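PDB 3F8T: predicted ATPase involved in replication control, Cdc46/Mcm family from Methanopyrus kandleri AV19, which probably binds ATP and single-stranded DNA, as a homolog of the MCM helicases that unwind DNA in replication. Local coordinates for residues A[268-271]-A[272-275]; A[166-170]-A[171-175]; A[414-417]-A[418-421]; A[430-433]-A[434-438]; A[37-40]-A[41-44]. The protein carries 2 engineered substitutions. One frame throughout, in Å; residues are numbered along the deposited sequence.

Contact 1 (A[268-271]-A[272-275]); sequences YVDL and RRTE
Asp270 and Thr274 meet where the strand 266-270 ends and the backbone curls into a tight turn, in which Arg273 N reaches back to Asp270 O (2.8 Å) and Thr274 N to Leu271 O. Asp270 O is gripped twice, for Thr274 OG1 also donates to it at 2.8 Å, and the two donors come from opposite faces of the carbonyl plane. With OG1 beside its own backbone N (chi1 -52°), the threonine hydroxyl also lies against Val269 CB. Arg272 bends at its third torsion (chi3 -47°) and meets the Asp270 carboxylate side-on: NE bonds to OD1 at 3.0 Å through the syn lone pair, and NH2 to OD2 at 2.9 Å, nearly straight at 168°. The two flat groups are close to coplanar, and Arg272 N adds a weak bond to OD1. Arg273 makes a long salt bridge from NE to OD2. An asparagine here would probably leave both arginines without their countercharge and weaken the two-pronged hold on Arg272. Leu271 turns instead to Leu279 and Val306, while backbone bonds join Leu271 and Val269 to Asp307. Two overlapping beta turns, tied by an Asp-Arg-Arg salt-bridge network, lead from strand 266-270, an outer strand of the parallel sheet in the P-loop domain, to helix 276-279.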
# COMPACT_ATOMS: atom_id res chain seq x y z
N TYR A 268 10.43 -5.57 -3.48
CA TYR A 268 11.71 -6.15 -3.11
C TYR A 268 12.83 -5.38 -3.78
O TYR A 268 12.75 -5.08 -4.97
CB TYR A 268 11.77 -7.62 -3.54
CG TYR A 268 13.14 -8.24 -3.35
CD1 TYR A 268 13.45 -8.95 -2.19
CD2 TYR A 268 14.12 -8.12 -4.34
CE1 TYR A 268 14.71 -9.51 -2.02
CE2 TYR A 268 15.37 -8.67 -4.17
CZ TYR A 268 15.66 -9.37 -3.03
OH TYR A 268 16.92 -9.92 -2.90
N VAL A 269 13.86 -5.05 -3.01
CA VAL A 269 15.11 -4.56 -3.58
C VAL A 269 16.32 -5.25 -2.96
O VAL A 269 16.35 -5.58 -1.76
CB VAL A 269 15.30 -3.01 -3.45
CG1 VAL A 269 14.23 -2.25 -4.26
CG2 VAL A 269 15.33 -2.53 -1.98
N ASP A 270 17.32 -5.47 -3.80
CA ASP A 270 18.67 -5.77 -3.32
C ASP A 270 19.31 -4.40 -3.20
O ASP A 270 19.55 -3.75 -4.22
CB ASP A 270 19.38 -6.64 -4.36
CG ASP A 270 20.82 -6.95 -4.00
OD1 ASP A 270 21.45 -6.26 -3.18
OD2 ASP A 270 21.33 -7.93 -4.57
N LEU A 271 19.59 -3.95 -1.98
CA LEU A 271 20.13 -2.59 -1.78
C LEU A 271 21.41 -2.33 -2.59
O LEU A 271 21.65 -1.20 -3.06
CB LEU A 271 20.34 -2.27 -0.29
CG LEU A 271 20.50 -0.77 0.02
CD1 LEU A 271 19.20 0.03 -0.28
CD2 LEU A 271 20.90 -0.56 1.46
N ARG A 272 22.22 -3.37 -2.77
CA ARG A 272 23.44 -3.26 -3.56
C ARG A 272 23.17 -2.88 -5.03
O ARG A 272 24.04 -2.29 -5.67
CB ARG A 272 24.24 -4.56 -3.49
CG ARG A 272 24.62 -4.95 -2.07
CD ARG A 272 25.10 -6.40 -1.98
NE ARG A 272 24.22 -7.32 -2.70
CZ ARG A 272 24.46 -8.63 -2.81
NH1 ARG A 272 25.54 -9.16 -2.25
NH2 ARG A 272 23.63 -9.41 -3.51
N ARG A 273 21.99 -3.24 -5.55
CA ARG A 273 21.63 -2.94 -6.94
C ARG A 273 20.69 -1.73 -7.06
O ARG A 273 20.12 -1.49 -8.13
CB ARG A 273 20.95 -4.15 -7.57
CG ARG A 273 21.78 -5.43 -7.58
CD ARG A 273 20.94 -6.58 -8.10
NE ARG A 273 21.69 -7.84 -8.25
CZ ARG A 273 22.41 -8.17 -9.32
NH1 ARG A 273 22.54 -7.33 -10.35
NH2 ARG A 273 23.02 -9.35 -9.36
N THR A 274 20.54 -0.98 -5.98
CA THR A 274 19.56 0.09 -5.93
C THR A 274 20.24 1.43 -5.75
O THR A 274 20.87 1.69 -4.71
CB THR A 274 18.54 -0.16 -4.79
OG1 THR A 274 18.02 -1.49 -4.93
CG2 THR A 274 17.38 0.83 -4.83
N GLU A 275 20.14 2.28 -6.77
CA GLU A 275 20.62 3.66 -6.65
C GLU A 275 19.68 4.40 -5.72
O GLU A 275 18.51 4.01 -5.57
CB GLU A 275 20.67 4.34 -8.02
CG GLU A 275 21.45 3.56 -9.06
CD GLU A 275 22.91 3.44 -8.69
OE1 GLU A 275 23.57 4.48 -8.53
OE2 GLU A 275 23.40 2.30 -8.58

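Contact 2 (A[166-170]-A[171-175]); sequences IVRSA and TLDAL
Arg168 and Thr171 make the shortest bond here, Arg168 N pointing almost straight at Thr171 O at 2.7 Å. Further from the turn, Asp173 N to Ile166 O (2.9 Å) and Ile166 N to Asp173 O (3.1 Å) make a hydrogen-bonded antiparallel pair.

Arg168 and Asp173 carry the charged part of this hairpin, with Arg168 NH1 reaching Asp173 OD2 at 3.3 Å in a weak but fairly straight bond (167°) that is part of a salt bridge. The arginine chain runs extended from CG to NE across the carboxylate at about a right angle, its CB, CG and CD all brushing OD2, and the guanidinium and carboxylate planes stand 52° apart. The other oxygen, OD1, has stronger partners in Arg149, by a salt bridge, and His151, by a hydrogen bond, so Arg168 is a secondary mate for this acid.

Strands 160-168 and 171-174 thus form a beta hairpin, closed through Ser169 and Ala170, within the OB-fold domain.

On the face of Val167 and Leu172, a non-hydrogen-bonded pair, Val167 CG2 meets Leu172 CD1 at 4.0 Å, the two side chains crossing at about a right angle. Both also touch Ile119 of strand 118-130. On the other face Ile166 CG2 lies over one face of the Arg168 guanidinium, toward its rim and 3.8 Å from its plane, whereas Ile166 CG1 approaches Leu175 CD1 at 4.2 Å and the residue rests on Ala74 and Glu78 of helix 74-88.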
# COMPACT_ATOMS: atom_id res chain seq x y z
N ILE A 166 -11.45 7.20 -21.37
CA ILE A 166 -11.64 6.59 -22.67
C ILE A 166 -10.25 6.29 -23.28
O ILE A 166 -9.36 7.14 -23.28
CB ILE A 166 -12.51 7.49 -23.59
CG1 ILE A 166 -13.95 7.58 -23.04
CG2 ILE A 166 -12.55 6.91 -25.00
CD1 ILE A 166 -14.78 8.72 -23.65
N VAL A 167 -10.07 5.07 -23.77
CA VAL A 167 -8.80 4.62 -24.34
C VAL A 167 -8.64 5.20 -25.74
O VAL A 167 -9.54 5.07 -26.56
CB VAL A 167 -8.72 3.09 -24.42
CG1 VAL A 167 -7.37 2.62 -25.00
CG2 VAL A 167 -8.96 2.47 -23.06
N ARG A 168 -7.50 5.84 -26.00
CA ARG A 168 -7.17 6.33 -27.33
C ARG A 168 -5.71 6.01 -27.63
O ARG A 168 -4.80 6.61 -27.05
CB ARG A 168 -7.44 7.83 -27.43
CG ARG A 168 -8.91 8.19 -27.33
CD ARG A 168 -9.20 9.61 -27.78
NE ARG A 168 -10.64 9.89 -27.79
CZ ARG A 168 -11.34 10.29 -26.72
NH1 ARG A 168 -10.75 10.43 -25.53
NH2 ARG A 168 -12.64 10.53 -26.85
N SER A 169 -5.51 5.04 -28.52
CA SER A 169 -4.19 4.57 -28.94
C SER A 169 -3.25 4.30 -27.76
O SER A 169 -2.26 5.01 -27.55
CB SER A 169 -3.55 5.54 -29.94
OG SER A 169 -4.39 5.70 -31.08
N ALA A 170 -3.58 3.26 -26.99
CA ALA A 170 -2.77 2.80 -25.86
C ALA A 170 -2.53 3.85 -24.76
O ALA A 170 -1.63 3.68 -23.93
CB ALA A 170 -1.42 2.21 -26.36
N THR A 171 -3.33 4.92 -24.77
CA THR A 171 -3.35 5.91 -23.68
C THR A 171 -4.79 6.08 -23.15
O THR A 171 -5.75 6.17 -23.93
CB THR A 171 -2.78 7.29 -24.13
OG1 THR A 171 -1.39 7.16 -24.46
CG2 THR A 171 -2.93 8.35 -23.03
N LEU A 172 -4.92 6.13 -21.83
CA LEU A 172 -6.20 6.38 -21.21
C LEU A 172 -6.37 7.88 -21.03
O LEU A 172 -5.56 8.52 -20.35
CB LEU A 172 -6.30 5.66 -19.85
CG LEU A 172 -7.66 5.74 -19.13
CD1 LEU A 172 -8.70 4.94 -19.91
CD2 LEU A 172 -7.55 5.24 -17.71
N ASP A 173 -7.40 8.45 -21.66
CA ASP A 173 -7.76 9.83 -21.44
C ASP A 173 -8.67 9.91 -20.23
O ASP A 173 -9.84 9.56 -20.30
CB ASP A 173 -8.45 10.43 -22.68
CG ASP A 173 -7.45 10.80 -23.76
OD1 ASP A 173 -6.61 11.68 -23.50
OD2 ASP A 173 -7.52 10.22 -24.87
N ALA A 174 -8.13 10.39 -19.12
CA ALA A 174 -8.83 10.40 -17.85
C ALA A 174 -10.05 11.31 -17.87
O ALA A 174 -9.98 12.46 -18.35
CB ALA A 174 -7.85 10.78 -16.71
N LEU A 175 -11.16 10.79 -17.36
CA LEU A 175 -12.38 11.57 -17.12
C LEU A 175 -12.55 11.87 -15.63
O LEU A 175 -13.04 12.93 -15.25
CB LEU A 175 -13.61 10.79 -17.61
CG LEU A 175 -13.74 10.64 -19.13
CD1 LEU A 175 -14.77 9.57 -19.44
CD2 LEU A 175 -14.12 11.98 -19.80

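Contact 3 (A[414-417]-A[418-421]); sequences ELTE and EARK
Glu417 shares its carboxylate between two basic side chains of the next helical turn. Its OE2 lies 2.5 Å from Arg420 NH2 in a salt bridge, the guanidinium turned 72° from the carboxylate plane. Its OE1 takes Lys421 NZ at 2.6 Å; the ammonium comes from above the carboxylate plane, and the lysine CD and CE run close along the same oxygen. Both salt bridges are unusually short for surface side chains, and their exact lengths call for caution. The glutamate is folded at its second torsion (chi2 -60°), which brings the carboxylate between its two partners. Glu418 draws in on the same group, its OE2 only 2.9 Å from Glu417 OE1. Lys421 NZ, at a long salt-bridge distance from Glu418 OE2, lies near both acids.

Behind the charges stands the start of helix 417-439. Thr416 is its N-cap: OG1, set between its own backbone N and carbonyl carbon (chi1 69°), accepts from Ala419 N at 3.2 Å and makes a weak bond to Val471 O, which ties the cap to strand 470-471. Thr416 O receives Arg420 N and Glu417 O receives Lys421 N, the bonds that fix the spacing of the charged residues. On the side of Leu415, the leucine's CD2 packs on Ala419 CB at 4.0 Å and its CD1 on Arg420 CB.

Further out, Leu415 also touches Val471, Ala419 meets Val476 of helix 473-489, and Arg420 has a second acid in Glu424. Acids in the first turn probably suit the helix dipole, while the bases that follow pay for their place by pairing with them and probably relieve the repulsion between the crowded Glu417 and Glu418 carboxylates.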
# COMPACT_ATOMS: atom_id res chain seq x y z
N GLU A 414 -6.51 0.05 20.38
CA GLU A 414 -6.01 0.86 21.49
C GLU A 414 -5.89 0.02 22.76
O GLU A 414 -6.68 -0.89 23.00
CB GLU A 414 -6.93 2.08 21.74
CG GLU A 414 -7.08 3.06 20.55
CD GLU A 414 -5.84 3.89 20.22
OE1 GLU A 414 -4.86 3.87 21.00
OE2 GLU A 414 -5.84 4.58 19.18
N LEU A 415 -4.88 0.33 23.56
CA LEU A 415 -4.72 -0.31 24.86
C LEU A 415 -5.95 -0.18 25.73
O LEU A 415 -6.48 0.92 25.90
CB LEU A 415 -3.57 0.37 25.61
CG LEU A 415 -2.18 0.31 25.00
CD1 LEU A 415 -1.22 1.26 25.78
CD2 LEU A 415 -1.72 -1.14 25.05
N THR A 416 -6.40 -1.31 26.30
CA THR A 416 -7.29 -1.28 27.45
C THR A 416 -6.49 -0.83 28.66
O THR A 416 -5.24 -0.85 28.65
CB THR A 416 -7.95 -2.64 27.78
OG1 THR A 416 -6.96 -3.57 28.27
CG2 THR A 416 -8.68 -3.22 26.58
N GLU A 417 -7.21 -0.42 29.70
CA GLU A 417 -6.59 0.01 30.94
C GLU A 417 -5.63 -1.05 31.46
O GLU A 417 -4.47 -0.74 31.76
CB GLU A 417 -7.67 0.35 31.98
CG GLU A 417 -7.30 1.47 32.88
CD GLU A 417 -6.05 1.16 33.67
OE1 GLU A 417 -6.01 0.07 34.28
OE2 GLU A 417 -5.11 1.99 33.66
N GLU A 418 -6.09 -2.30 31.56
CA GLU A 418 -5.24 -3.39 32.05
C GLU A 418 -4.05 -3.72 31.15
O GLU A 418 -3.00 -4.16 31.64
CB GLU A 418 -6.07 -4.64 32.37
CG GLU A 418 -7.01 -4.46 33.59
CD GLU A 418 -6.31 -3.87 34.82
OE1 GLU A 418 -5.53 -4.59 35.49
OE2 GLU A 418 -6.55 -2.67 35.13
N ALA A 419 -4.21 -3.52 29.83
CA ALA A 419 -3.10 -3.69 28.88
C ALA A 419 -2.05 -2.61 29.08
O ALA A 419 -0.85 -2.87 28.99
CB ALA A 419 -3.62 -3.66 27.45
N ARG A 420 -2.51 -1.38 29.31
CA ARG A 420 -1.60 -0.26 29.57
C ARG A 420 -0.80 -0.53 30.84
O ARG A 420 0.42 -0.31 30.86
CB ARG A 420 -2.36 1.06 29.69
CG ARG A 420 -1.44 2.23 29.99
CD ARG A 420 -2.16 3.55 29.95
NE ARG A 420 -3.08 3.75 31.07
CZ ARG A 420 -2.73 3.80 32.35
NH1 ARG A 420 -1.47 3.63 32.74
NH2 ARG A 420 -3.67 4.01 33.27
N LYS A 421 -1.47 -1.04 31.87
CA LYS A 421 -0.77 -1.39 33.11
C LYS A 421 0.23 -2.52 32.90
O LYS A 421 1.36 -2.46 33.42
CB LYS A 421 -1.77 -1.72 34.23
CG LYS A 421 -2.46 -0.47 34.75
CD LYS A 421 -3.55 -0.80 35.76
CE LYS A 421 -4.01 0.46 36.48
NZ LYS A 421 -5.46 0.44 36.83

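Contact 4 (A[430-433]-A[434-438]); sequences RREE and VEERL
Glu432 and Glu436, one helical turn apart, run side by side in the same direction, and their carboxylates come together with Glu432 OE2 only 2.9 Å from Glu436 OE1. Two ionised carboxylates this close would repel, so one of them may well be protonated at least part of the time.

The backbone bonds are those of a regular alpha helix: Val434 N to Arg430 O, Glu435 N to Arg431 O, Glu436 N to Glu432 O at 2.9 Å, and Arg437 N to Glu433 O at 2.8 Å, the last nearly straight at 172°.

Waters bridge two further i to i+4 pairs. One donates both to Arg431 O and to Glu435 OE2, at 2.9 Å each, tying a main-chain carbonyl to an acid whose chain is bent at its second torsion (chi2 -34°). The other donates to Glu433 OE2 and accepts from Arg437 NH1 at 3.1 Å, lying at the edge of the guanidinium and in its plane. It thus links side chains that run alongside each other without their charged atoms touching, Glu433 OE2 being 5.0 Å from Arg437 NH1.

Among the packing contacts, Val434 CG2 lies against Arg430 O (3.4 Å). In the AAA-lid domain Val434 and Arg437 lay this part of helix 417-439 against the loop at Leu442, Thr444 and Val447, while Arg430 reaches Asp484 of helix 473-489 by a salt bridge.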
# COMPACT_ATOMS: atom_id res chain seq x y z
N ARG A 430 11.79 -4.35 33.39
CA ARG A 430 12.97 -4.57 32.54
C ARG A 430 14.05 -3.52 32.71
O ARG A 430 15.23 -3.84 32.68
CB ARG A 430 12.56 -4.70 31.06
CG ARG A 430 11.78 -5.97 30.74
CD ARG A 430 12.67 -7.22 30.86
NE ARG A 430 11.94 -8.42 30.46
CZ ARG A 430 11.12 -9.12 31.24
NH1 ARG A 430 10.91 -8.76 32.51
NH2 ARG A 430 10.50 -10.18 30.76
N ARG A 431 13.66 -2.26 32.87
CA ARG A 431 14.62 -1.18 33.09
C ARG A 431 15.41 -1.40 34.38
O ARG A 431 16.63 -1.18 34.42
CB ARG A 431 13.93 0.19 33.09
CG ARG A 431 13.53 0.67 31.69
CD ARG A 431 12.80 2.00 31.72
NE ARG A 431 13.62 3.10 32.23
CZ ARG A 431 14.47 3.83 31.50
NH1 ARG A 431 14.62 3.59 30.19
NH2 ARG A 431 15.17 4.81 32.07
N GLU A 432 14.72 -1.86 35.42
CA GLU A 432 15.33 -2.21 36.70
C GLU A 432 16.32 -3.37 36.53
O GLU A 432 17.43 -3.35 37.09
CB GLU A 432 14.25 -2.60 37.72
CG GLU A 432 14.77 -3.01 39.11
CD GLU A 432 15.17 -4.48 39.18
OE1 GLU A 432 14.35 -5.34 38.78
OE2 GLU A 432 16.30 -4.76 39.62
N GLU A 433 15.92 -4.37 35.75
CA GLU A 433 16.80 -5.51 35.49
C GLU A 433 18.07 -5.11 34.74
O GLU A 433 19.15 -5.61 35.05
CB GLU A 433 16.07 -6.61 34.74
CG GLU A 433 16.89 -7.89 34.65
CD GLU A 433 16.25 -8.94 33.78
OE1 GLU A 433 15.10 -8.74 33.32
OE2 GLU A 433 16.92 -9.98 33.54
N VAL A 434 17.95 -4.23 33.74
CA VAL A 434 19.10 -3.74 32.99
C VAL A 434 20.07 -3.00 33.93
O VAL A 434 21.28 -3.24 33.91
CB VAL A 434 18.68 -2.82 31.80
CG1 VAL A 434 19.88 -2.09 31.21
CG2 VAL A 434 17.98 -3.64 30.72
N GLU A 435 19.52 -2.12 34.76
CA GLU A 435 20.33 -1.39 35.74
C GLU A 435 21.07 -2.34 36.66
O GLU A 435 22.28 -2.21 36.86
CB GLU A 435 19.48 -0.39 36.53
CG GLU A 435 19.27 0.90 35.77
CD GLU A 435 20.50 1.27 34.93
OE1 GLU A 435 21.50 1.76 35.50
OE2 GLU A 435 20.46 1.05 33.69
N GLU A 436 20.34 -3.33 37.16
CA GLU A 436 20.93 -4.33 38.02
C GLU A 436 22.04 -5.11 37.32
O GLU A 436 23.15 -5.22 37.86
CB GLU A 436 19.86 -5.26 38.58
CG GLU A 436 19.88 -5.30 40.10
CD GLU A 436 19.30 -6.58 40.67
OE1 GLU A 436 18.14 -6.91 40.34
OE2 GLU A 436 20.01 -7.24 41.47
N ARG A 437 21.76 -5.62 36.13
CA ARG A 437 22.77 -6.32 35.33
C ARG A 437 24.01 -5.48 35.01
O ARG A 437 25.13 -5.98 35.04
CB ARG A 437 22.17 -6.86 34.03
CG ARG A 437 21.16 -8.00 34.22
CD ARG A 437 20.59 -8.46 32.89
NE ARG A 437 21.64 -8.82 31.94
CZ ARG A 437 22.13 -10.04 31.75
NH1 ARG A 437 21.67 -11.08 32.44
NH2 ARG A 437 23.09 -10.22 30.85
N LEU A 438 23.81 -4.21 34.69
CA LEU A 438 24.95 -3.33 34.46
C LEU A 438 25.73 -3.16 35.76
O LEU A 438 26.96 -3.18 35.76
CB LEU A 438 24.50 -1.98 33.88
CG LEU A 438 23.96 -2.01 32.44
CD1 LEU A 438 23.35 -0.68 32.04
CD2 LEU A 438 24.99 -2.46 31.41
O HOH W 1 17.67 1.03 32.87
O HOH W 2 19.43 -11.00 34.55

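Contact 5 (A[37-40]-A[41-44]); sequences VRTE and SFQR
Gln43 and Val37 form the side-chain to backbone bond of this turn: Gln43 NE2 donates to Val37 O at 2.7 Å, the carbonyl oxygen lying in the plane of the amide. The glutamine reaches back by bending at its second torsion (chi2 -65°), which also brings NE2 against Val37 CG1. Among backbone bonds, Gln43 N meets Thr39 O at 3.1 Å, nearly straight at 173°, and Arg44 N meets Glu40 O at 3.0 Å.

Capping falls to Thr39, whose OG1 accepts weakly from Phe42 N at 3.4 Å, lies close to Phe42 CB and is also bonded to Ile36 O. Ser41 OG turns to Glu61 and Asp58.

Apolar packing joins Val37 and Phe42: Val37 CG2 lies 3.7 Å from Phe42 CE2, approaching the ring obliquely. Farther along, the Phe42 side chain touches Val55 of strand 55-58 and Leu81 of helix 74-88. An alanine in place of Phe42 is likely to open a gap between Val37, Val55 and Leu81. The whole is an N-capped turn between two successive helices, 30-37 and 40-47, with a threonine as the cap, in the N-terminal domain.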
# COMPACT_ATOMS: atom_id res chain seq x y z
N VAL A 37 -30.70 10.85 -23.44
CA VAL A 37 -31.28 12.11 -22.99
C VAL A 37 -32.53 11.91 -22.11
O VAL A 37 -32.87 12.77 -21.29
CB VAL A 37 -31.57 13.03 -24.20
CG1 VAL A 37 -32.39 14.22 -23.80
CG2 VAL A 37 -30.25 13.48 -24.81
N ARG A 38 -33.20 10.77 -22.27
CA ARG A 38 -34.36 10.43 -21.45
C ARG A 38 -34.01 10.02 -20.02
O ARG A 38 -34.89 10.00 -19.15
CB ARG A 38 -35.17 9.31 -22.10
CG ARG A 38 -36.05 9.69 -23.28
CD ARG A 38 -36.66 8.40 -23.79
NE ARG A 38 -37.47 8.51 -25.00
CZ ARG A 38 -37.65 7.49 -25.85
NH1 ARG A 38 -37.05 6.33 -25.63
NH2 ARG A 38 -38.40 7.64 -26.94
N THR A 39 -32.75 9.68 -19.76
CA THR A 39 -32.34 9.21 -18.44
C THR A 39 -32.45 10.32 -17.39
O THR A 39 -32.26 11.50 -17.70
CB THR A 39 -30.89 8.65 -18.43
OG1 THR A 39 -29.97 9.66 -18.83
CG2 THR A 39 -30.76 7.44 -19.35
N GLU A 40 -32.76 9.92 -16.15
CA GLU A 40 -32.86 10.89 -15.05
C GLU A 40 -31.53 11.58 -14.80
O GLU A 40 -31.49 12.80 -14.67
CB GLU A 40 -33.39 10.25 -13.76
CG GLU A 40 -34.29 11.19 -12.97
CD GLU A 40 -34.34 10.90 -11.47
OE1 GLU A 40 -34.23 9.71 -11.08
OE2 GLU A 40 -34.47 11.86 -10.68
N SER A 41 -30.45 10.80 -14.77
CA SER A 41 -29.08 11.32 -14.57
C SER A 41 -28.78 12.47 -15.53
O SER A 41 -28.32 13.54 -15.12
CB SER A 41 -28.03 10.21 -14.78
OG SER A 41 -28.19 9.54 -16.04
N PHE A 42 -29.08 12.23 -16.80
CA PHE A 42 -28.80 13.20 -17.84
C PHE A 42 -29.63 14.46 -17.73
O PHE A 42 -29.08 15.56 -17.79
CB PHE A 42 -28.98 12.59 -19.23
CG PHE A 42 -28.41 13.43 -20.32
CD1 PHE A 42 -27.09 13.27 -20.72
CD2 PHE A 42 -29.18 14.39 -20.95
CE1 PHE A 42 -26.55 14.05 -21.73
CE2 PHE A 42 -28.65 15.18 -21.96
CZ PHE A 42 -27.33 15.01 -22.34
N GLN A 43 -30.95 14.29 -17.61
CA GLN A 43 -31.88 15.43 -17.52
C GLN A 43 -31.59 16.35 -16.33
O GLN A 43 -31.61 17.57 -16.48
CB GLN A 43 -33.34 14.96 -17.46
CG GLN A 43 -33.93 14.51 -18.81
CD GLN A 43 -34.05 15.63 -19.84
OE1 GLN A 43 -34.62 16.70 -19.57
NE2 GLN A 43 -33.54 15.38 -21.04
N ARG A 44 -31.33 15.76 -15.16
CA ARG A 44 -31.04 16.51 -13.93
C ARG A 44 -29.73 17.29 -14.01
O ARG A 44 -29.70 18.48 -13.67
CB ARG A 44 -31.02 15.61 -12.69
CG ARG A 44 -32.32 14.87 -12.37
CD ARG A 44 -33.59 15.66 -12.73
NE ARG A 44 -34.01 16.59 -11.68
CZ ARG A 44 -34.08 17.92 -11.81
NH1 ARG A 44 -33.75 18.51 -12.95
NH2 ARG A 44 -34.47 18.66 -10.78

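In the fold
Along the chain the order is contact 5, contact 2, contact 1, contact 3 and contact 4, a walk from the N-terminal domain through the OB fold and P-loop domain to the AAA-lid domain. Contacts 5 and 2 lie on one side of the chain's centre, their centres about 25 Å apart, and both draw on helix 74-88 for neighbours. Contact 1 sits apart at the end of strand 266-270, about 34 Å from contact 2 between centres. Contacts 3 and 4 share helix 417-439, with centres about 24 Å apart. Contacts 4 and 5, about 74 Å apart between centres, mark how elongated this multidomain chain is; each contact is local to its own domain, and none touches another.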